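Local coordinates for protein putative glucosidase lplD, ALPHA-GALACTURONIDASE (Bacillus subtilis, PDB 3FEF) that hydrolyses alpha-1,4-linked galacturonate oligomers, probably di-galacturonate in nature, as an NAD- and manganese-dependent alpha-galacturonidase of glycosyl hydrolase family 4, at residues G351-L356 with P375-L381; K164-C168 with N344-P348; F207-T211 with Y262-A268. One frame throughout, in Å; residues are numbered along the deposited sequence.

Contact 1: residues G351-L356 with P375-L381; sequences GQVLNL and PILSGAL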
loop_
_atom_site.group_PDB
_atom_site.type_symbol
_atom_site.label_atom_id
_atom_site.label_comp_id
_atom_site.label_asym_id
_atom_site.label_seq_id
_atom_site.Cartn_x
_atom_site.Cartn_y
_atom_site.Cartn_z
ATOM N N GLY A 351 -9.597 1.139 -3.067
ATOM C CA GLY A 351 -9.428 -0.275 -3.339
ATOM C C GLY A 351 -10.551 -0.895 -4.151
ATOM O O GLY A 351 -10.467 -2.063 -4.514
ATOM N N GLN A 352 -11.616 -0.144 -4.427
ATOM C CA GLN A 352 -12.760 -0.748 -5.121
ATOM C C GLN A 352 -12.426 -1.034 -6.583
ATOM O O GLN A 352 -13.118 -1.795 -7.246
ATOM C CB GLN A 352 -14.050 0.103 -5.010
ATOM C CG GLN A 352 -14.025 1.500 -5.633
ATOM C CD GLN A 352 -13.669 2.581 -4.610
ATOM O OE1 GLN A 352 -12.933 2.324 -3.679
ATOM N NE2 GLN A 352 -14.188 3.794 -4.799
ATOM N N VAL A 353 -11.406 -0.368 -7.099
ATOM C CA VAL A 353 -10.854 -0.768 -8.394
ATOM C C VAL A 353 -9.386 -1.056 -8.199
ATOM O O VAL A 353 -8.640 -0.192 -7.734
ATOM C CB VAL A 353 -11.003 0.274 -9.506
ATOM C CG1 VAL A 353 -10.279 -0.236 -10.767
ATOM C CG2 VAL A 353 -12.516 0.549 -9.834
ATOM N N LEU A 354 -8.980 -2.271 -8.548
ATOM C CA LEU A 354 -7.586 -2.717 -8.352
ATOM C C LEU A 354 -6.587 -2.051 -9.286
ATOM O O LEU A 354 -6.897 -1.812 -10.447
ATOM C CB LEU A 354 -7.484 -4.253 -8.536
ATOM C CG LEU A 354 -8.107 -5.128 -7.450
ATOM C CD1 LEU A 354 -7.856 -6.670 -7.663
ATOM C CD2 LEU A 354 -7.587 -4.670 -6.096
ATOM N N ASN A 355 -5.371 -1.812 -8.784
ATOM C CA ASN A 355 -4.252 -1.325 -9.600
ATOM C C ASN A 355 -4.445 0.078 -10.171
ATOM O O ASN A 355 -3.854 0.412 -11.180
ATOM C CB ASN A 355 -3.938 -2.288 -10.768
ATOM C CG ASN A 355 -3.881 -3.736 -10.345
ATOM O OD1 ASN A 355 -3.338 -4.081 -9.289
ATOM N ND2 ASN A 355 -4.442 -4.603 -11.172
ATOM N N LEU A 356 -5.292 0.887 -9.552
ATOM C CA LEU A 356 -5.501 2.267 -10.008
ATOM C C LEU A 356 -5.176 3.146 -8.826
ATOM O O LEU A 356 -5.427 2.748 -7.698
ATOM C CB LEU A 356 -6.954 2.484 -10.453
ATOM C CG LEU A 356 -7.336 2.650 -11.936
ATOM C CD1 LEU A 356 -6.529 1.786 -12.882
ATOM C CD2 LEU A 356 -8.826 2.430 -12.159
ATOM N N PRO A 375 -18.434 2.020 -1.327
ATOM C CA PRO A 375 -18.034 1.349 -2.561
ATOM C C PRO A 375 -17.916 -0.168 -2.354
ATOM O O PRO A 375 -17.563 -0.644 -1.274
ATOM C CB PRO A 375 -16.670 1.974 -2.887
ATOM C CG PRO A 375 -16.700 3.363 -2.222
ATOM C CD PRO A 375 -17.543 3.135 -0.945
ATOM N N ILE A 376 -18.248 -0.899 -3.397
ATOM C CA ILE A 376 -18.155 -2.340 -3.423
ATOM C C ILE A 376 -16.881 -2.718 -4.196
ATOM O O ILE A 376 -16.632 -2.198 -5.278
ATOM C CB ILE A 376 -19.423 -2.903 -4.108
ATOM C CG1 ILE A 376 -20.632 -2.698 -3.178
ATOM C CG2 ILE A 376 -19.252 -4.369 -4.485
ATOM C CD1 ILE A 376 -21.987 -2.881 -3.831
ATOM N N LEU A 377 -16.051 -3.570 -3.601
ATOM C CA LEU A 377 -14.834 -4.045 -4.248
ATOM C C LEU A 377 -15.188 -4.754 -5.558
ATOM O O LEU A 377 -15.909 -5.738 -5.556
ATOM C CB LEU A 377 -14.048 -4.969 -3.313
ATOM C CG LEU A 377 -13.596 -4.295 -2.013
ATOM C CD1 LEU A 377 -12.634 -5.192 -1.224
ATOM C CD2 LEU A 377 -12.955 -2.917 -2.284
ATOM N N SER A 378 -14.704 -4.221 -6.666
ATOM C CA SER A 378 -15.129 -4.675 -7.977
ATOM C C SER A 378 -14.045 -5.354 -8.814
ATOM O O SER A 378 -14.293 -5.710 -9.955
ATOM C CB SER A 378 -15.731 -3.491 -8.733
ATOM O OG SER A 378 -16.898 -3.044 -8.035
ATOM N N GLY A 379 -12.840 -5.506 -8.254
ATOM C CA GLY A 379 -11.764 -6.211 -8.946
ATOM C C GLY A 379 -10.994 -5.370 -9.958
ATOM O O GLY A 379 -10.892 -4.165 -9.803
ATOM N N ALA A 380 -10.438 -6.034 -10.972
ATOM C CA ALA A 380 -9.555 -5.428 -11.969
ATOM C C ALA A 380 -10.223 -5.238 -13.335
ATOM O O ALA A 380 -11.095 -5.998 -13.725
ATOM C CB ALA A 380 -8.267 -6.305 -12.156
ATOM N N LEU A 381 -9.758 -4.242 -14.078
ATOM C CA LEU A 381 -10.116 -4.075 -15.482
ATOM C C LEU A 381 -9.299 -5.049 -16.321
ATOM O O LEU A 381 -8.341 -5.618 -15.827
ATOM C CB LEU A 381 -9.795 -2.639 -15.898
ATOM C CG LEU A 381 -10.665 -1.562 -15.198
ATOM C CD1 LEU A 381 -9.935 -0.211 -15.134
ATOM C CD2 LEU A 381 -11.999 -1.424 -15.911
HETATM O O HOH W 1 -11.502 -4.316 -5.732
HETATM O O HOH W 2 -7.560 -2.814 -13.104
#
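Two loops of the C-terminal domain of this family 4 glycosidase run side by side here. Loop 351-356 comes after strand 341-348, and loop 375-381 leads into helix 383-405. Two direct backbone hydrogen bonds join them. Ser-378 N gives its hydrogen to Gln-352 O at 3.0 Å, and Leu-354 N gives its own to Gly-379 O at 3.0 Å. The second bond is almost straight, 178° at the hydrogen, although the donor sits above the carbonyl plane. Two waters add bridges: one links Gly-351 O to Gly-379 N, the other Leu-354 O to Leu-381 N.

Gln-352 lays its amide group against the ring of Pro-375, with Gln-352 CD 3.5 Å from Pro-375 CB. A bend at chi2 (-95°) lays the amide along Pro-375 CB and CG. The amide is held by Gln-350 N at OE1 and Pro-348 O at NE2. Leu-377 CD2 touches Gly-351 O at 3.4 Å and also packs on Gln-352 CA. Ser-378 OG turns back to its own segment and donates to Ile-376 O at 2.9 Å. Leu-356 CD2 meets Leu-381 CD1 at 4.1 Å, the two side chains crossing at about a right angle.

Pro-375 and Leu-377 also make backbone hydrogen bonds with a second subunit, and Leu-377 packs on Leu-377 of that subunit. The arrangement is irregular loop-to-loop pairing, bonded through main chain and water, at a subunit interface of the tetramer.

Contact 2: residues K164-C168 with N344-P348; sequences KAIGC and NVNMP
Strands 164-167 and 344-348 meet at a single antiparallel bridge, with their directions 130° apart and Gly-167 paired with Asn-346. The pair is of the hydrogen-bonded kind. Gly-167 N donates to Asn-346 O at 3.0 Å. Asn-346 N donates to Gly-167 O at 2.8 Å. The steep angle between the strands is consistent with the pairing stopping after one bridge.

Asn-346 CB packs over the backbone of Gly-167, 3.9 Å from Gly-167 CA. Asn-346 ND2 adds a weak bond to Gly-167 O, 3.4 Å long. Its stronger partner is Glu-363 OE1, so the Asn-346 amide links Gly-167 to Glu-363 of strand 361-369. The Asn-346 side chain lies about 8 Å from the bound magnesium ion, and Cys-169, a ligand of that ion, directly follows 164-168.

Ile-166 covers the other side of the bridge. Ile-166 CG2 packs on CG of the selenomethionine Met-347, 3.9 Å away, and the two side chains cross obliquely. Ile-166 CD1 reaches toward Val-345 CG1 at 4.3 Å. Met-347 bends at chi3 (94°), which brings Met-347 CE to 4.1 Å from Ala-165 O.

Strand 164-167 is an edge strand of the parallel Rossmann-type sheet, beside 141-144. Strand 341-348 edges the antiparallel sheet with 361-369. Helix 149-159 touches both segments, and Val-373 of strand 372-375 packs on Ile-166 and Met-347.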
loop_
_atom_site.group_PDB
_atom_site.type_symbol
_atom_site.label_atom_id
_atom_site.label_comp_id
_atom_site.label_asym_id
_atom_site.label_seq_id
_atom_site.Cartn_x
_atom_site.Cartn_y
_atom_site.Cartn_z
ATOM N N LYS A 164 -18.701 14.919 1.862
ATOM C CA LYS A 164 -19.436 13.711 1.518
ATOM C C LYS A 164 -20.035 13.841 0.128
ATOM O O LYS A 164 -21.171 14.278 -0.022
ATOM C CB LYS A 164 -20.529 13.471 2.543
ATOM C CG LYS A 164 -19.966 13.106 3.890
ATOM C CD LYS A 164 -20.828 13.695 5.019
ATOM C CE LYS A 164 -21.907 12.742 5.442
ATOM N NZ LYS A 164 -22.958 13.521 6.113
ATOM N N ALA A 165 -19.261 13.459 -0.885
ATOM C CA ALA A 165 -19.647 13.684 -2.265
ATOM C C ALA A 165 -19.557 12.459 -3.164
ATOM O O ALA A 165 -18.584 11.687 -3.117
ATOM C CB ALA A 165 -18.796 14.823 -2.877
ATOM N N ILE A 166 -20.556 12.327 -4.032
ATOM C CA ILE A 166 -20.471 11.368 -5.123
ATOM C C ILE A 166 -20.750 12.064 -6.445
ATOM O O ILE A 166 -21.381 13.117 -6.482
ATOM C CB ILE A 166 -21.465 10.253 -4.948
ATOM C CG1 ILE A 166 -22.891 10.783 -5.144
ATOM C CG2 ILE A 166 -21.333 9.652 -3.536
ATOM C CD1 ILE A 166 -23.959 9.746 -4.802
ATOM N N GLY A 167 -20.259 11.472 -7.523
ATOM C CA GLY A 167 -20.623 11.882 -8.858
ATOM C C GLY A 167 -21.546 10.835 -9.465
ATOM O O GLY A 167 -21.319 9.615 -9.291
ATOM N N CYS A 168 -22.577 11.311 -10.180
ATOM C CA CYS A 168 -23.558 10.444 -10.843
ATOM C C CYS A 168 -23.621 10.630 -12.347
ATOM O O CYS A 168 -23.583 11.744 -12.857
ATOM C CB CYS A 168 -24.968 10.675 -10.287
ATOM S SG CYS A 168 -25.170 9.912 -8.703
ATOM N N ASN A 344 -24.339 2.465 -9.363
ATOM C CA ASN A 344 -22.964 2.834 -9.695
ATOM C C ASN A 344 -22.768 4.315 -9.441
ATOM O O ASN A 344 -23.636 5.128 -9.794
ATOM C CB ASN A 344 -22.613 2.505 -11.153
ATOM C CG ASN A 344 -23.600 3.109 -12.142
ATOM O OD1 ASN A 344 -24.787 2.753 -12.156
ATOM N ND2 ASN A 344 -23.116 4.028 -12.976
ATOM N N VAL A 345 -21.631 4.658 -8.838
ATOM C CA VAL A 345 -21.314 6.036 -8.558
ATOM C C VAL A 345 -19.814 6.309 -8.640
ATOM O O VAL A 345 -18.986 5.399 -8.618
ATOM C CB VAL A 345 -21.777 6.435 -7.143
ATOM C CG1 VAL A 345 -23.258 6.121 -6.943
ATOM C CG2 VAL A 345 -20.953 5.722 -6.111
ATOM N N ASN A 346 -19.482 7.590 -8.685
ATOM C CA ASN A 346 -18.119 8.037 -8.722
ATOM C C ASN A 346 -17.663 8.491 -7.333
ATOM O O ASN A 346 -18.287 9.342 -6.720
ATOM C CB ASN A 346 -17.983 9.164 -9.753
ATOM C CG ASN A 346 -18.030 8.648 -11.175
ATOM O OD1 ASN A 346 -16.993 8.539 -11.821
ATOM N ND2 ASN A 346 -19.230 8.301 -11.667
HETATM N N MSE A 347 -16.551 7.932 -6.872
HETATM C CA MSE A 347 -15.997 8.235 -5.569
HETATM C C MSE A 347 -14.494 7.982 -5.537
HETATM O O MSE A 347 -13.981 7.204 -6.325
HETATM C CB MSE A 347 -16.620 7.307 -4.539
HETATM C CG MSE A 347 -18.020 7.692 -4.207
HETATM SE SE MSE A 347 -18.574 6.657 -2.690
HETATM C CE MSE A 347 -18.094 8.019 -1.360
ATOM N N PRO A 348 -13.801 8.591 -4.571
ATOM C CA PRO A 348 -12.369 8.324 -4.389
ATOM C C PRO A 348 -12.083 6.823 -4.270
ATOM O O PRO A 348 -12.779 6.103 -3.547
ATOM C CB PRO A 348 -12.033 9.014 -3.062
ATOM C CG PRO A 348 -13.159 10.093 -2.850
ATOM C CD PRO A 348 -14.382 9.434 -3.503
#

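Contact 3: residues F207-T211 with Y262-A268; sequences FTWIT and YGAIPAA
Pro-266 rests against one face of the Trp-209 indole, offset toward the rim. Pro-266 CA makes a CH-pi contact with the Trp-209 six-membered ring, 4.2 Å from its centroid. Pro-266 CG follows the same ring outward and meets Trp-209 CZ3 at 3.6 Å. Ala-264 O lies at the edge of the indole, near its plane. Tyr-262 approaches the far end of the ring obliquely, with Tyr-262 CD2 3.8 Å from Trp-209 CH2 and the two planes at 81°. The indole therefore fills a notch lined by Tyr-262, Ala-264 and Pro-266. Trp-209 NE1 rests over the centre of the Phe-207 ring, 3.6 Å above the plane.

Ile-210 and Ile-265 occupy the other face of this small sheet. Ile-210 CB and Ile-265 CB are 4.1 Å apart. Ile-210 sets CG1 anti to its carbonyl carbon (chi1 -64°), and this branch packs on the methyl group of Ala-267.

Antiparallel backbone bonds fix the register. Ile-210 and Ile-265 exchange N-H to O bonds in both directions, and Ala-267 N donates to Thr-208 O at 2.7 Å. Thr-208 OG1 donates to Ala-267 O at 2.8 Å from well above the carbonyl plane, so both polar backbone atoms of Ala-267 are held by Thr-208. The Ala-268 side chain lies about 7 Å from the bound magnesium ion, so the pairing borders the metal site.

Strand 197-202 pairs with strand 207-215 as well. Helix 171-187 covers the isoleucine side, at Thr-175. Leu-258 of helix 253-262 and Val-385 of helix 383-405 pack on Trp-209.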
loop_
_atom_site.group_PDB
_atom_site.type_symbol
_atom_site.label_atom_id
_atom_site.label_comp_id
_atom_site.label_asym_id
_atom_site.label_seq_id
_atom_site.Cartn_x
_atom_site.Cartn_y
_atom_site.Cartn_z
ATOM N N PHE A 207 -15.750 5.872 -19.173
ATOM C CA PHE A 207 -14.822 4.812 -19.576
ATOM C C PHE A 207 -14.977 3.669 -18.559
ATOM O O PHE A 207 -14.021 3.272 -17.891
ATOM C CB PHE A 207 -13.386 5.337 -19.584
ATOM C CG PHE A 207 -12.406 4.462 -20.352
ATOM C CD1 PHE A 207 -12.623 4.158 -21.699
ATOM C CD2 PHE A 207 -11.266 3.964 -19.729
ATOM C CE1 PHE A 207 -11.718 3.359 -22.412
ATOM C CE2 PHE A 207 -10.368 3.166 -20.426
ATOM C CZ PHE A 207 -10.597 2.867 -21.779
ATOM N N THR A 208 -16.218 3.191 -18.446
ATOM C CA THR A 208 -16.624 2.149 -17.535
ATOM C C THR A 208 -16.768 0.810 -18.251
ATOM O O THR A 208 -17.103 0.757 -19.439
ATOM C CB THR A 208 -17.998 2.483 -16.919
ATOM O OG1 THR A 208 -18.808 3.097 -17.928
ATOM C CG2 THR A 208 -17.852 3.452 -15.758
ATOM N N TRP A 209 -16.533 -0.273 -17.513
ATOM C CA TRP A 209 -16.495 -1.595 -18.100
ATOM C C TRP A 209 -17.224 -2.587 -17.221
ATOM O O TRP A 209 -17.190 -2.508 -15.985
ATOM C CB TRP A 209 -15.036 -2.039 -18.289
ATOM C CG TRP A 209 -14.320 -1.123 -19.237
ATOM C CD1 TRP A 209 -13.866 0.140 -18.975
ATOM C CD2 TRP A 209 -14.001 -1.392 -20.609
ATOM N NE1 TRP A 209 -13.286 0.673 -20.103
ATOM C CE2 TRP A 209 -13.351 -0.247 -21.118
ATOM C CE3 TRP A 209 -14.205 -2.489 -21.456
ATOM C CZ2 TRP A 209 -12.906 -0.165 -22.436
ATOM C CZ3 TRP A 209 -13.759 -2.411 -22.769
ATOM C CH2 TRP A 209 -13.118 -1.261 -23.249
ATOM N N ILE A 210 -17.854 -3.551 -17.865
ATOM C CA ILE A 210 -18.557 -4.583 -17.148
ATOM C C ILE A 210 -17.817 -5.873 -17.349
ATOM O O ILE A 210 -17.700 -6.376 -18.469
ATOM C CB ILE A 210 -20.024 -4.693 -17.645
ATOM C CG1 ILE A 210 -20.758 -3.387 -17.336
ATOM C CG2 ILE A 210 -20.707 -5.899 -17.011
ATOM C CD1 ILE A 210 -22.193 -3.234 -18.020
ATOM N N THR A 211 -17.300 -6.413 -16.253
ATOM C CA THR A 211 -16.496 -7.624 -16.309
ATOM C C THR A 211 -17.315 -8.860 -15.895
ATOM O O THR A 211 -16.896 -9.992 -16.115
ATOM C CB THR A 211 -15.284 -7.479 -15.385
ATOM O OG1 THR A 211 -15.747 -7.197 -14.060
ATOM C CG2 THR A 211 -14.428 -6.326 -15.833
ATOM N N TYR A 262 -10.892 -6.463 -25.826
ATOM C CA TYR A 262 -10.548 -6.459 -24.404
ATOM C C TYR A 262 -11.218 -7.516 -23.552
ATOM O O TYR A 262 -10.764 -7.780 -22.460
ATOM C CB TYR A 262 -10.783 -5.065 -23.810
ATOM C CG TYR A 262 -9.877 -3.995 -24.377
ATOM C CD1 TYR A 262 -8.507 -3.984 -24.081
ATOM C CD2 TYR A 262 -10.382 -2.991 -25.196
ATOM C CE1 TYR A 262 -7.668 -2.993 -24.589
ATOM C CE2 TYR A 262 -9.553 -1.983 -25.705
ATOM C CZ TYR A 262 -8.196 -1.989 -25.386
ATOM O OH TYR A 262 -7.375 -1.012 -25.893
ATOM N N GLY A 263 -12.305 -8.110 -24.043
ATOM C CA GLY A 263 -12.988 -9.173 -23.303
ATOM C C GLY A 263 -13.887 -8.716 -22.153
ATOM O O GLY A 263 -14.408 -9.540 -21.405
ATOM N N ALA A 264 -14.054 -7.407 -21.984
ATOM C CA ALA A 264 -15.046 -6.903 -21.031
ATOM C C ALA A 264 -16.007 -6.027 -21.810
ATOM O O ALA A 264 -15.661 -5.537 -22.854
ATOM C CB ALA A 264 -14.380 -6.123 -19.892
ATOM N N ILE A 265 -17.221 -5.836 -21.314
ATOM C CA ILE A 265 -18.207 -5.065 -22.036
ATOM C C ILE A 265 -18.077 -3.559 -21.772
ATOM O O ILE A 265 -18.284 -3.106 -20.672
ATOM C CB ILE A 265 -19.626 -5.511 -21.650
ATOM C CG1 ILE A 265 -19.833 -7.004 -21.978
ATOM C CG2 ILE A 265 -20.671 -4.590 -22.303
ATOM C CD1 ILE A 265 -21.193 -7.579 -21.502
ATOM N N PRO A 266 -17.772 -2.776 -22.811
ATOM C CA PRO A 266 -17.656 -1.344 -22.610
ATOM C C PRO A 266 -19.015 -0.813 -22.181
ATOM O O PRO A 266 -20.038 -1.226 -22.730
ATOM C CB PRO A 266 -17.273 -0.826 -23.992
ATOM C CG PRO A 266 -16.766 -2.047 -24.745
ATOM C CD PRO A 266 -17.612 -3.156 -24.225
ATOM N N ALA A 267 -19.038 0.068 -21.188
ATOM C CA ALA A 267 -20.316 0.437 -20.558
ATOM C C ALA A 267 -20.605 1.930 -20.591
ATOM O O ALA A 267 -20.961 2.508 -19.572
ATOM C CB ALA A 267 -20.356 -0.087 -19.104
ATOM N N ALA A 268 -20.431 2.539 -21.766
ATOM C CA ALA A 268 -20.857 3.912 -22.064
ATOM C C ALA A 268 -21.212 3.998 -23.550
ATOM O O ALA A 268 -20.864 3.104 -24.320
ATOM C CB ALA A 268 -19.750 4.939 -21.722
#

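From the N terminus, the chain first reaches 164-168, the last strand of the parallel sheet. Its partner comes only at 344-348, so contact 2 closes a long loop between the N-terminal Rossmann-type part and the C-terminal domain. Contact 3 opens and closes within that loop, joining 207-211 to 262-268 after 50 residues of mixed helix, strand and loop. Contact 1 follows in series: 351-356 starts just past 344-348, and 375-381 closes a short loop made largely of two strands. No contacts cross. Contact 1 touches both others, through Pro-375 on Met-347 and Leu-381 on Trp-209. Contacts 2 and 3 do not touch, with nearest atoms about 6 Å apart.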